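Long-range contacts in CRISPR-associated protein, Cse1 family (Acidimicrobium ferrooxidans, PDB 4H3T), which probably serves as the large subunit of the type I-E CRISPR Cascade complex, which in relatives recognises and binds invading target DNA: residues W98-F102 with A236-P241; L63-I67 with A90-F95; F112-E118 with Q261-L267. The protein carries 1 engineered substitution. All coordinates share one frame; numbering follows the deposited sequence.

Interaction 1: residues W98-F102 with A236-P241; sequences WRHRF and AWERDP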
loop_
_atom_site.group_PDB
_atom_site.type_symbol
_atom_site.label_atom_id
_atom_site.label_comp_id
_atom_site.label_asym_id
_atom_site.label_seq_id
_atom_site.Cartn_x
_atom_site.Cartn_y
_atom_site.Cartn_z
ATOM N N TRP A 98 29.059 -6.857 -7.043
ATOM C CA TRP A 98 28.003 -6.476 -7.968
ATOM C C TRP A 98 27.935 -5.025 -8.343
ATOM O O TRP A 98 27.044 -4.660 -9.149
ATOM C CB TRP A 98 26.666 -6.878 -7.324
ATOM C CG TRP A 98 26.519 -8.373 -7.240
ATOM C CD1 TRP A 98 26.674 -9.158 -6.139
ATOM C CD2 TRP A 98 26.372 -9.261 -8.348
ATOM N NE1 TRP A 98 26.564 -10.483 -6.481
ATOM C CE2 TRP A 98 26.378 -10.578 -7.836
ATOM C CE3 TRP A 98 26.248 -9.069 -9.734
ATOM C CZ2 TRP A 98 26.234 -11.697 -8.655
ATOM C CZ3 TRP A 98 26.117 -10.178 -10.547
ATOM C CH2 TRP A 98 26.086 -11.473 -10.010
ATOM N N ARG A 99 28.831 -4.189 -7.849
ATOM C CA ARG A 99 28.636 -2.771 -8.165
ATOM C C ARG A 99 28.799 -2.432 -9.651
ATOM O O ARG A 99 28.216 -1.441 -10.056
ATOM C CB ARG A 99 29.460 -1.843 -7.322
ATOM C CG ARG A 99 30.884 -1.795 -7.660
ATOM C CD ARG A 99 31.675 -1.182 -6.518
ATOM N NE ARG A 99 31.331 0.223 -6.264
ATOM C CZ ARG A 99 31.935 1.003 -5.361
ATOM N NH1 ARG A 99 32.900 0.517 -4.587
ATOM N NH2 ARG A 99 31.575 2.273 -5.226
ATOM N N HIS A 100 29.391 -3.314 -10.479
ATOM C CA HIS A 100 29.418 -3.110 -11.942
ATOM C C HIS A 100 27.965 -3.160 -12.534
ATOM O O HIS A 100 27.726 -2.769 -13.684
ATOM C CB HIS A 100 30.330 -4.166 -12.614
ATOM C CG HIS A 100 29.787 -5.576 -12.539
ATOM N ND1 HIS A 100 29.874 -6.333 -11.364
ATOM C CD2 HIS A 100 29.233 -6.348 -13.510
ATOM C CE1 HIS A 100 29.321 -7.509 -11.638
ATOM N NE2 HIS A 100 28.890 -7.562 -12.908
ATOM N N ARG A 101 27.001 -3.600 -11.732
ATOM C CA ARG A 101 25.590 -3.655 -12.123
ATOM C C ARG A 101 24.726 -2.568 -11.494
ATOM O O ARG A 101 23.541 -2.497 -11.855
ATOM C CB ARG A 101 25.018 -5.032 -11.792
ATOM C CG ARG A 101 25.711 -6.180 -12.536
ATOM C CD ARG A 101 25.518 -6.140 -14.067
ATOM N NE ARG A 101 24.088 -6.246 -14.453
ATOM C CZ ARG A 101 23.439 -7.361 -14.765
ATOM N NH1 ARG A 101 24.069 -8.545 -14.745
ATOM N NH2 ARG A 101 22.152 -7.316 -15.079
ATOM N N PHE A 102 25.300 -1.708 -10.616
ATOM C CA PHE A 102 24.584 -0.626 -9.950
ATOM C C PHE A 102 24.876 0.753 -10.524
ATOM O O PHE A 102 24.487 1.738 -9.916
ATOM C CB PHE A 102 24.894 -0.630 -8.455
ATOM C CG PHE A 102 24.112 -1.714 -7.768
ATOM C CD1 PHE A 102 22.795 -1.509 -7.393
ATOM C CD2 PHE A 102 24.694 -2.946 -7.499
ATOM C CE1 PHE A 102 22.058 -2.528 -6.811
ATOM C CE2 PHE A 102 23.955 -3.977 -6.939
ATOM C CZ PHE A 102 22.647 -3.752 -6.568
ATOM N N ALA A 236 17.155 -8.889 -10.380
ATOM C CA ALA A 236 17.336 -8.498 -11.766
ATOM C C ALA A 236 18.794 -8.141 -12.127
ATOM O O ALA A 236 19.239 -8.506 -13.221
ATOM C CB ALA A 236 16.409 -7.351 -12.122
ATOM N N TRP A 237 19.499 -7.455 -11.236
ATOM C CA TRP A 237 20.891 -7.025 -11.471
ATOM C C TRP A 237 21.884 -8.172 -11.365
ATOM O O TRP A 237 23.006 -7.960 -11.757
ATOM C CB TRP A 237 21.334 -5.871 -10.546
ATOM C CG TRP A 237 21.256 -6.198 -9.109
ATOM C CD1 TRP A 237 22.107 -6.990 -8.382
ATOM C CD2 TRP A 237 20.161 -5.884 -8.251
ATOM N NE1 TRP A 237 21.679 -7.062 -7.096
ATOM C CE2 TRP A 237 20.446 -6.444 -6.996
ATOM C CE3 TRP A 237 18.994 -5.129 -8.407
ATOM C CZ2 TRP A 237 19.582 -6.312 -5.918
ATOM C CZ3 TRP A 237 18.138 -5.009 -7.334
ATOM C CH2 TRP A 237 18.477 -5.545 -6.085
ATOM N N GLU A 238 21.496 -9.380 -10.906
ATOM C CA GLU A 238 22.357 -10.558 -10.947
ATOM C C GLU A 238 22.032 -11.352 -12.160
ATOM O O GLU A 238 22.763 -12.239 -12.491
ATOM C CB GLU A 238 22.207 -11.442 -9.690
ATOM C CG GLU A 238 22.722 -10.745 -8.444
ATOM C CD GLU A 238 22.832 -11.671 -7.263
ATOM O OE1 GLU A 238 23.106 -12.870 -7.461
ATOM O OE2 GLU A 238 22.629 -11.195 -6.128
ATOM N N ARG A 239 20.915 -11.083 -12.822
ATOM C CA ARG A 239 20.551 -11.838 -14.027
ATOM C C ARG A 239 21.176 -11.164 -15.262
ATOM O O ARG A 239 21.675 -10.038 -15.205
ATOM C CB ARG A 239 19.003 -11.909 -14.106
ATOM C CG ARG A 239 18.413 -12.616 -12.886
ATOM C CD ARG A 239 16.920 -12.264 -12.615
ATOM N NE ARG A 239 16.085 -13.330 -13.140
ATOM C CZ ARG A 239 15.663 -14.395 -12.471
ATOM N NH1 ARG A 239 14.948 -15.324 -13.081
ATOM N NH2 ARG A 239 15.916 -14.520 -11.176
ATOM N N ASP A 240 21.186 -11.869 -16.355
ATOM C CA ASP A 240 21.613 -11.281 -17.611
ATOM C C ASP A 240 20.752 -10.044 -17.925
ATOM O O ASP A 240 19.527 -10.082 -17.693
ATOM C CB ASP A 240 21.438 -12.253 -18.765
ATOM C CG ASP A 240 22.356 -13.451 -18.746
ATOM O OD1 ASP A 240 23.409 -13.381 -18.072
ATOM O OD2 ASP A 240 22.003 -14.463 -19.369
ATOM N N PRO A 241 21.372 -8.984 -18.425
ATOM C CA PRO A 241 20.595 -7.806 -18.793
ATOM C C PRO A 241 19.544 -8.160 -19.843
ATOM O O PRO A 241 19.776 -9.015 -20.698
ATOM C CB PRO A 241 21.646 -6.830 -19.374
ATOM C CG PRO A 241 22.847 -7.657 -19.614
ATOM C CD PRO A 241 22.809 -8.819 -18.734
#

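Interaction 2: residues L63-I67 with A90-F95; sequences LAYRI and AIDDYF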
loop_
_atom_site.group_PDB
_atom_site.type_symbol
_atom_site.label_atom_id
_atom_site.label_comp_id
_atom_site.label_asym_id
_atom_site.label_seq_id
_atom_site.Cartn_x
_atom_site.Cartn_y
_atom_site.Cartn_z
ATOM N N LEU A 63 17.743 -6.950 -1.920
ATOM C CA LEU A 63 19.196 -6.771 -1.651
ATOM C C LEU A 63 19.586 -7.403 -0.282
ATOM O O LEU A 63 20.609 -8.087 -0.190
ATOM C CB LEU A 63 19.360 -5.275 -1.633
ATOM C CG LEU A 63 20.624 -4.530 -1.949
ATOM C CD1 LEU A 63 21.676 -5.359 -2.780
ATOM C CD2 LEU A 63 20.210 -3.254 -2.660
ATOM N N ALA A 64 18.720 -7.249 0.758
ATOM C CA ALA A 64 18.972 -7.848 2.079
ATOM C C ALA A 64 19.086 -9.366 2.010
ATOM O O ALA A 64 20.054 -9.902 2.551
ATOM C CB ALA A 64 17.897 -7.456 3.064
ATOM N N TYR A 65 18.147 -10.063 1.310
ATOM C CA TYR A 65 18.233 -11.530 1.187
ATOM C C TYR A 65 19.550 -11.982 0.545
ATOM O O TYR A 65 20.124 -13.033 0.919
ATOM C CB TYR A 65 17.057 -12.070 0.363
ATOM C CG TYR A 65 15.772 -12.189 1.121
ATOM C CD1 TYR A 65 15.607 -13.166 2.106
ATOM C CD2 TYR A 65 14.650 -11.458 0.733
ATOM C CE1 TYR A 65 14.368 -13.380 2.716
ATOM C CE2 TYR A 65 13.418 -11.665 1.318
ATOM C CZ TYR A 65 13.273 -12.623 2.319
ATOM O OH TYR A 65 12.031 -12.755 2.925
ATOM N N ARG A 66 20.051 -11.186 -0.418
ATOM C CA ARG A 66 21.300 -11.522 -1.123
ATOM C C ARG A 66 22.506 -11.187 -0.278
ATOM O O ARG A 66 23.477 -11.973 -0.286
ATOM C CB ARG A 66 21.395 -10.826 -2.497
ATOM C CG ARG A 66 20.297 -11.189 -3.515
ATOM C CD ARG A 66 20.264 -12.698 -3.769
ATOM N NE ARG A 66 21.480 -13.121 -4.463
ATOM C CZ ARG A 66 21.927 -14.370 -4.564
ATOM N NH1 ARG A 66 21.295 -15.369 -3.946
ATOM N NH2 ARG A 66 23.001 -14.635 -5.287
ATOM N N ILE A 67 22.498 -10.029 0.421
ATOM C CA ILE A 67 23.651 -9.680 1.275
ATOM C C ILE A 67 23.728 -10.671 2.445
ATOM O O ILE A 67 24.799 -11.120 2.801
ATOM C CB ILE A 67 23.548 -8.219 1.796
ATOM C CG1 ILE A 67 23.807 -7.185 0.684
ATOM C CG2 ILE A 67 24.504 -7.998 2.963
ATOM C CD1 ILE A 67 23.264 -5.780 0.993
ATOM N N ALA A 90 29.773 -8.011 5.227
ATOM C CA ALA A 90 28.832 -8.711 4.340
ATOM C C ALA A 90 28.335 -7.773 3.243
ATOM O O ALA A 90 28.205 -8.163 2.068
ATOM C CB ALA A 90 27.653 -9.237 5.138
ATOM N N ILE A 91 28.064 -6.524 3.646
ATOM C CA ILE A 91 27.548 -5.477 2.766
ATOM C C ILE A 91 28.592 -5.125 1.744
ATOM O O ILE A 91 28.308 -5.157 0.550
ATOM C CB ILE A 91 27.116 -4.208 3.580
ATOM C CG1 ILE A 91 25.946 -4.530 4.560
ATOM C CG2 ILE A 91 26.690 -3.075 2.610
ATOM C CD1 ILE A 91 25.799 -3.591 5.672
ATOM N N ASP A 92 29.822 -4.845 2.196
ATOM C CA ASP A 92 30.910 -4.457 1.287
ATOM C C ASP A 92 31.373 -5.619 0.390
ATOM O O ASP A 92 31.639 -5.368 -0.776
ATOM C CB ASP A 92 32.086 -3.821 2.056
ATOM C CG ASP A 92 31.744 -2.417 2.563
ATOM O OD1 ASP A 92 30.884 -1.730 1.931
ATOM O OD2 ASP A 92 32.284 -2.016 3.610
ATOM N N ASP A 93 31.357 -6.869 0.853
ATOM C CA ASP A 93 31.665 -7.994 -0.042
ATOM C C ASP A 93 30.614 -8.091 -1.171
ATOM O O ASP A 93 30.969 -8.299 -2.324
ATOM C CB ASP A 93 31.703 -9.342 0.724
ATOM C CG ASP A 93 32.865 -9.532 1.665
ATOM O OD1 ASP A 93 33.848 -8.731 1.579
ATOM O OD2 ASP A 93 32.791 -10.460 2.515
ATOM N N TYR A 94 29.337 -7.902 -0.843
ATOM C CA TYR A 94 28.289 -7.975 -1.873
ATOM C C TYR A 94 28.467 -6.851 -2.901
ATOM O O TYR A 94 28.504 -7.135 -4.096
ATOM C CB TYR A 94 26.885 -7.956 -1.251
ATOM C CG TYR A 94 25.792 -8.172 -2.273
ATOM C CD1 TYR A 94 25.431 -9.454 -2.677
ATOM C CD2 TYR A 94 25.181 -7.099 -2.895
ATOM C CE1 TYR A 94 24.466 -9.649 -3.649
ATOM C CE2 TYR A 94 24.286 -7.279 -3.931
ATOM C CZ TYR A 94 23.889 -8.550 -4.275
ATOM O OH TYR A 94 22.945 -8.681 -5.258
ATOM N N PHE A 95 28.587 -5.592 -2.452
ATOM C CA PHE A 95 28.716 -4.465 -3.401
ATOM C C PHE A 95 30.049 -4.475 -4.132
ATOM O O PHE A 95 30.064 -4.042 -5.283
ATOM C CB PHE A 95 28.460 -3.106 -2.728
ATOM C CG PHE A 95 27.004 -2.878 -2.447
ATOM C CD1 PHE A 95 26.067 -2.915 -3.475
ATOM C CD2 PHE A 95 26.547 -2.694 -1.145
ATOM C CE1 PHE A 95 24.726 -2.697 -3.218
ATOM C CE2 PHE A 95 25.176 -2.537 -0.886
ATOM C CZ PHE A 95 24.279 -2.606 -1.918
HETATM O O HOH W 1 27.201 -10.901 1.415
#

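Interaction 3: residues F112-E118 with Q261-L267; sequences FQVADLE and QGRRIRL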
loop_
_atom_site.group_PDB
_atom_site.type_symbol
_atom_site.label_atom_id
_atom_site.label_comp_id
_atom_site.label_asym_id
_atom_site.label_seq_id
_atom_site.Cartn_x
_atom_site.Cartn_y
_atom_site.Cartn_z
ATOM N N PHE A 112 18.542 -1.286 -14.085
ATOM C CA PHE A 112 17.115 -1.364 -14.379
ATOM C C PHE A 112 16.777 -0.820 -15.763
ATOM O O PHE A 112 15.614 -0.409 -16.053
ATOM C CB PHE A 112 16.307 -0.666 -13.256
ATOM C CG PHE A 112 15.933 -1.515 -12.065
ATOM C CD1 PHE A 112 16.726 -2.589 -11.666
ATOM C CD2 PHE A 112 14.740 -1.296 -11.386
ATOM C CE1 PHE A 112 16.317 -3.420 -10.612
ATOM C CE2 PHE A 112 14.374 -2.091 -10.307
ATOM C CZ PHE A 112 15.210 -3.091 -9.869
ATOM N N GLN A 113 17.798 -0.864 -16.691
ATOM C CA GLN A 113 17.638 -0.337 -18.034
ATOM C C GLN A 113 18.116 -1.312 -19.069
ATOM O O GLN A 113 18.786 -2.303 -18.750
ATOM C CB GLN A 113 18.395 0.994 -18.160
ATOM C CG GLN A 113 17.811 2.127 -17.325
ATOM C CD GLN A 113 18.829 3.189 -17.175
ATOM O OE1 GLN A 113 19.104 3.939 -18.118
ATOM N NE2 GLN A 113 19.596 3.123 -16.113
ATOM N N VAL A 114 17.824 -0.970 -20.332
ATOM C CA VAL A 114 18.281 -1.676 -21.549
ATOM C C VAL A 114 19.214 -0.719 -22.258
ATOM O O VAL A 114 18.774 0.318 -22.757
ATOM C CB VAL A 114 17.109 -2.099 -22.442
ATOM C CG1 VAL A 114 17.643 -2.792 -23.703
ATOM C CG2 VAL A 114 16.138 -2.991 -21.660
ATOM N N ALA A 115 20.500 -1.064 -22.327
ATOM C CA ALA A 115 21.520 -0.168 -22.853
ATOM C C ALA A 115 21.296 0.313 -24.295
ATOM O O ALA A 115 21.676 1.450 -24.641
ATOM C CB ALA A 115 22.865 -0.860 -22.814
ATOM N N ASP A 116 20.840 -0.575 -25.163
ATOM C CA ASP A 116 20.717 -0.205 -26.589
ATOM C C ASP A 116 19.271 0.034 -26.960
ATOM O O ASP A 116 18.941 -0.101 -28.112
ATOM C CB ASP A 116 21.300 -1.373 -27.440
ATOM C CG ASP A 116 22.777 -1.623 -27.164
ATOM O OD1 ASP A 116 23.586 -0.650 -27.282
ATOM O OD2 ASP A 116 23.125 -2.773 -26.793
ATOM N N LEU A 117 18.386 0.243 -26.003
ATOM C CA LEU A 117 16.963 0.434 -26.321
ATOM C C LEU A 117 16.735 1.585 -27.308
ATOM O O LEU A 117 17.245 2.669 -27.109
ATOM C CB LEU A 117 16.151 0.715 -25.088
ATOM C CG LEU A 117 14.623 0.390 -25.160
ATOM C CD1 LEU A 117 14.363 -1.099 -25.349
ATOM C CD2 LEU A 117 13.944 0.837 -23.880
ATOM N N GLU A 118 15.955 1.349 -28.329
ATOM C CA GLU A 118 15.612 2.344 -29.332
ATOM C C GLU A 118 14.126 2.293 -29.671
ATOM O O GLU A 118 13.535 1.229 -29.648
ATOM C CB GLU A 118 16.408 2.130 -30.636
ATOM C CG GLU A 118 17.900 2.388 -30.471
ATOM C CD GLU A 118 18.697 2.151 -31.742
ATOM O OE1 GLU A 118 18.286 1.289 -32.552
ATOM O OE2 GLU A 118 19.741 2.816 -31.922
ATOM N N GLN A 261 11.483 -6.571 -13.744
ATOM C CA GLN A 261 11.572 -5.685 -14.894
ATOM C C GLN A 261 10.259 -5.738 -15.635
ATOM O O GLN A 261 10.150 -6.281 -16.753
ATOM C CB GLN A 261 12.784 -6.062 -15.764
ATOM C CG GLN A 261 14.093 -6.087 -14.981
ATOM C CD GLN A 261 14.487 -4.726 -14.484
ATOM O OE1 GLN A 261 14.999 -3.905 -15.224
ATOM N NE2 GLN A 261 14.196 -4.446 -13.246
ATOM N N GLY A 262 9.294 -4.989 -15.093
ATOM C CA GLY A 262 7.960 -4.867 -15.674
ATOM C C GLY A 262 7.898 -3.949 -16.874
ATOM O O GLY A 262 6.903 -3.943 -17.597
ATOM N N ARG A 263 8.941 -3.142 -17.067
ATOM C CA ARG A 263 9.086 -2.242 -18.204
ATOM C C ARG A 263 10.480 -2.455 -18.849
ATOM O O ARG A 263 11.263 -3.304 -18.408
ATOM C CB ARG A 263 8.878 -0.765 -17.752
ATOM C CG ARG A 263 7.445 -0.472 -17.188
ATOM C CD ARG A 263 6.480 -0.453 -18.299
ATOM N NE ARG A 263 5.087 -0.181 -17.893
ATOM C CZ ARG A 263 4.171 -1.089 -17.555
ATOM N NH1 ARG A 263 4.494 -2.371 -17.460
ATOM N NH2 ARG A 263 2.932 -0.719 -17.301
ATOM N N ARG A 264 10.661 -1.821 -19.988
ATOM C CA ARG A 264 11.906 -1.691 -20.709
ATOM C C ARG A 264 12.154 -0.186 -20.816
ATOM O O ARG A 264 11.394 0.556 -21.480
ATOM C CB ARG A 264 11.886 -2.379 -22.068
ATOM C CG ARG A 264 11.765 -3.891 -21.975
ATOM C CD ARG A 264 12.901 -4.577 -21.215
ATOM N NE ARG A 264 12.720 -6.024 -21.264
ATOM C CZ ARG A 264 12.088 -6.767 -20.382
ATOM N NH1 ARG A 264 11.669 -6.243 -19.244
ATOM N NH2 ARG A 264 11.961 -8.080 -20.580
ATOM N N ILE A 265 13.173 0.267 -20.114
ATOM C CA ILE A 265 13.433 1.701 -19.970
ATOM C C ILE A 265 14.872 2.033 -20.273
ATOM O O ILE A 265 15.778 1.288 -19.937
ATOM C CB ILE A 265 13.052 2.156 -18.524
ATOM C CG1 ILE A 265 11.554 1.815 -18.192
ATOM C CG2 ILE A 265 13.347 3.630 -18.323
ATOM C CD1 ILE A 265 11.118 2.185 -16.803
ATOM N N ARG A 266 15.073 3.191 -20.850
ATOM C CA ARG A 266 16.407 3.726 -21.070
ATOM C C ARG A 266 16.397 5.194 -20.738
ATOM O O ARG A 266 15.544 5.943 -21.285
ATOM C CB ARG A 266 16.871 3.499 -22.523
ATOM C CG ARG A 266 18.260 4.076 -22.813
ATOM C CD ARG A 266 18.718 3.659 -24.189
ATOM N NE ARG A 266 19.994 4.287 -24.504
ATOM C CZ ARG A 266 20.589 4.257 -25.692
ATOM N NH1 ARG A 266 20.002 3.664 -26.722
ATOM N NH2 ARG A 266 21.766 4.858 -25.867
ATOM N N LEU A 267 17.315 5.606 -19.828
ATOM C CA LEU A 267 17.532 7.040 -19.487
ATOM C C LEU A 267 18.553 7.595 -20.463
ATOM O O LEU A 267 19.457 6.874 -20.865
ATOM C CB LEU A 267 18.064 7.230 -18.072
ATOM C CG LEU A 267 17.272 6.625 -16.937
ATOM C CD1 LEU A 267 18.015 6.778 -15.608
ATOM C CD2 LEU A 267 15.876 7.204 -16.805
HETATM O O HOH W 2 14.536 -1.644 -18.317
#

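Interaction 1: residues W98-F102 with A236-P241
R101 reaches across to the backbone of A236-P241 and grips one carbonyl oxygen with both terminal nitrogens. NH1 and NH2 of R101 donate to R239 O at 2.9 and 2.8 Å; the acceptor lies in the guanidinium plane, and the NH2 bond runs nearly along the C=O axis. W237 O sits over the centre of one guanidinium face, 3.1 Å from R101 CZ, without a hydrogen bond. The arginine chain bends at chi2 (-65°) and again at chi3, which wraps its methylenes round W237 O. An alanine here would leave R239 O without these two donors, and the 236-241 loop would probably be less firmly fixed to the turn at 99-101.

Aromatic contacts flank this polar grip. F102 presents its edge to the five-membered ring of W237, planes 50° apart, with F102 CZ 3.5 Å from W237 CE2. In a CH-pi contact, E238 CG lies 3.6 Å from the centroid of the W98 six-membered ring; the carboxylate stacks on the indole, 19° from its plane, while OE2 is held by R66 and Y94. Loop is thus joined to loop within the Cse1 fold: the 3-10 turn following helix 88-98 meets the connection between helix 210-217 and strand 248-249.

Interaction 2: residues L63-I67 with A90-F95
I67 packs as a knob into a hole formed by A90, I91, Y94 and F95, where helix 52-68 crosses helix 88-98. The two helical segments cross almost at right angles (100°), their axes approaching to 10.1 Å, and the shared surface is largely apolar and buried. The branches of the knob divide the hole: CG2 of I67 lies 4.0 Å from A90 CB and also touches I91 CG1, whereas CG1 lies 3.7 Å from Y94 CG, and CD1 is directed to F95.

Aromatic rings receive the remaining contacts. Y94 has its CG anti to the backbone N (chi1 -174°), which carries the ring toward helix 63-67, where L63 and R66 meet its two sides. On one, L63 CD1 comes to 3.4 Å from Y94 CE2; on the other, R66 CB is 3.5 Å from Y94 CE1. The same L63 methyl also touches F95 CZ, at 3.9 Å. L32 and F36 of helix 32-37 also pack against L63.

No direct hydrogen bond joins 63-67 to 90-95. Instead, one water bridges their backbones, donating to I67 O at 2.8 Å and to A90 O at 3.0 Å.

Interaction 3: residues F112-E118 with Q261-L267
Q261 lays its amide nitrogen over the ring of F112 at the start of a contact in which an irregular segment, containing a type I beta turn from V114 to L117, lines strand 263-267. The other edge of this strand pairs antiparallel with strand 275-289. Q261 NE2 stands over the centre of the F112 ring, 3.4 Å above its plane, with amide and ring planes 66° apart; NE2 also bonds T259 O, which fixes the amide, while Q261 OE1 rests against F112 CA.

Three residues on, R264 turns its guanidinium back along its own chain, where NH1 donates to Q261 O at 2.9 Å and also to R263 O. D287 and G243 take its other nitrogens. Held this way, the arginine offers its aliphatic part to the turn: R264 CD meets V114 CG2 at 3.6 Å, and L117 CD2 packs against the carbonyl of R264.

I265 supplies the backbone link. Its carbonyl accepts from the amide of the turn, V114 N to I265 O at 3.1 Å, and Q113 CA makes a CH contact with the same oxygen. Its own N-H reaches the loop through a water, which accepts from I265 N at 3.0 Å and donates to F112 O at 2.8 Å.

R266 stretches out along the turn, its side chain fully extended from chi1 (179°) to NE, which brings NH1 to L117 O. R266 NH1 donates to L117 O at 3.0 Å from above the carbonyl plane, while A115 O sits over the guanidinium centre without bonding; V114 O and L117 CB border its methylenes.

At L267 the Q113 side chain takes the place of a backbone acceptor. While Q113 NE2 is held by L104 O and F111 O, L267 N donates to Q113 OE1 at 3.0 Å, nearly straight at 165°.

From the N terminus, interaction 2 closes first, folding helix 88-98 against helix 52-68 across a short connection that includes helix 74-82. As helix 88-98 ends, residues 98-102 open interaction 1, and 112-118 open interaction 3 shortly afterwards. The chain returns much later: 236-241 closes interaction 1 before 261-267 closes interaction 3, and the two long loops therefore cross. Interaction 1 lies between its neighbours, with centres 13 Å from each. W237 touches both, its CZ2 packing on L63 and its CE3 on F112, whereas interactions 2 and 3 do not meet. Together they join the helix pair, the loops and the edge of strand 263-272.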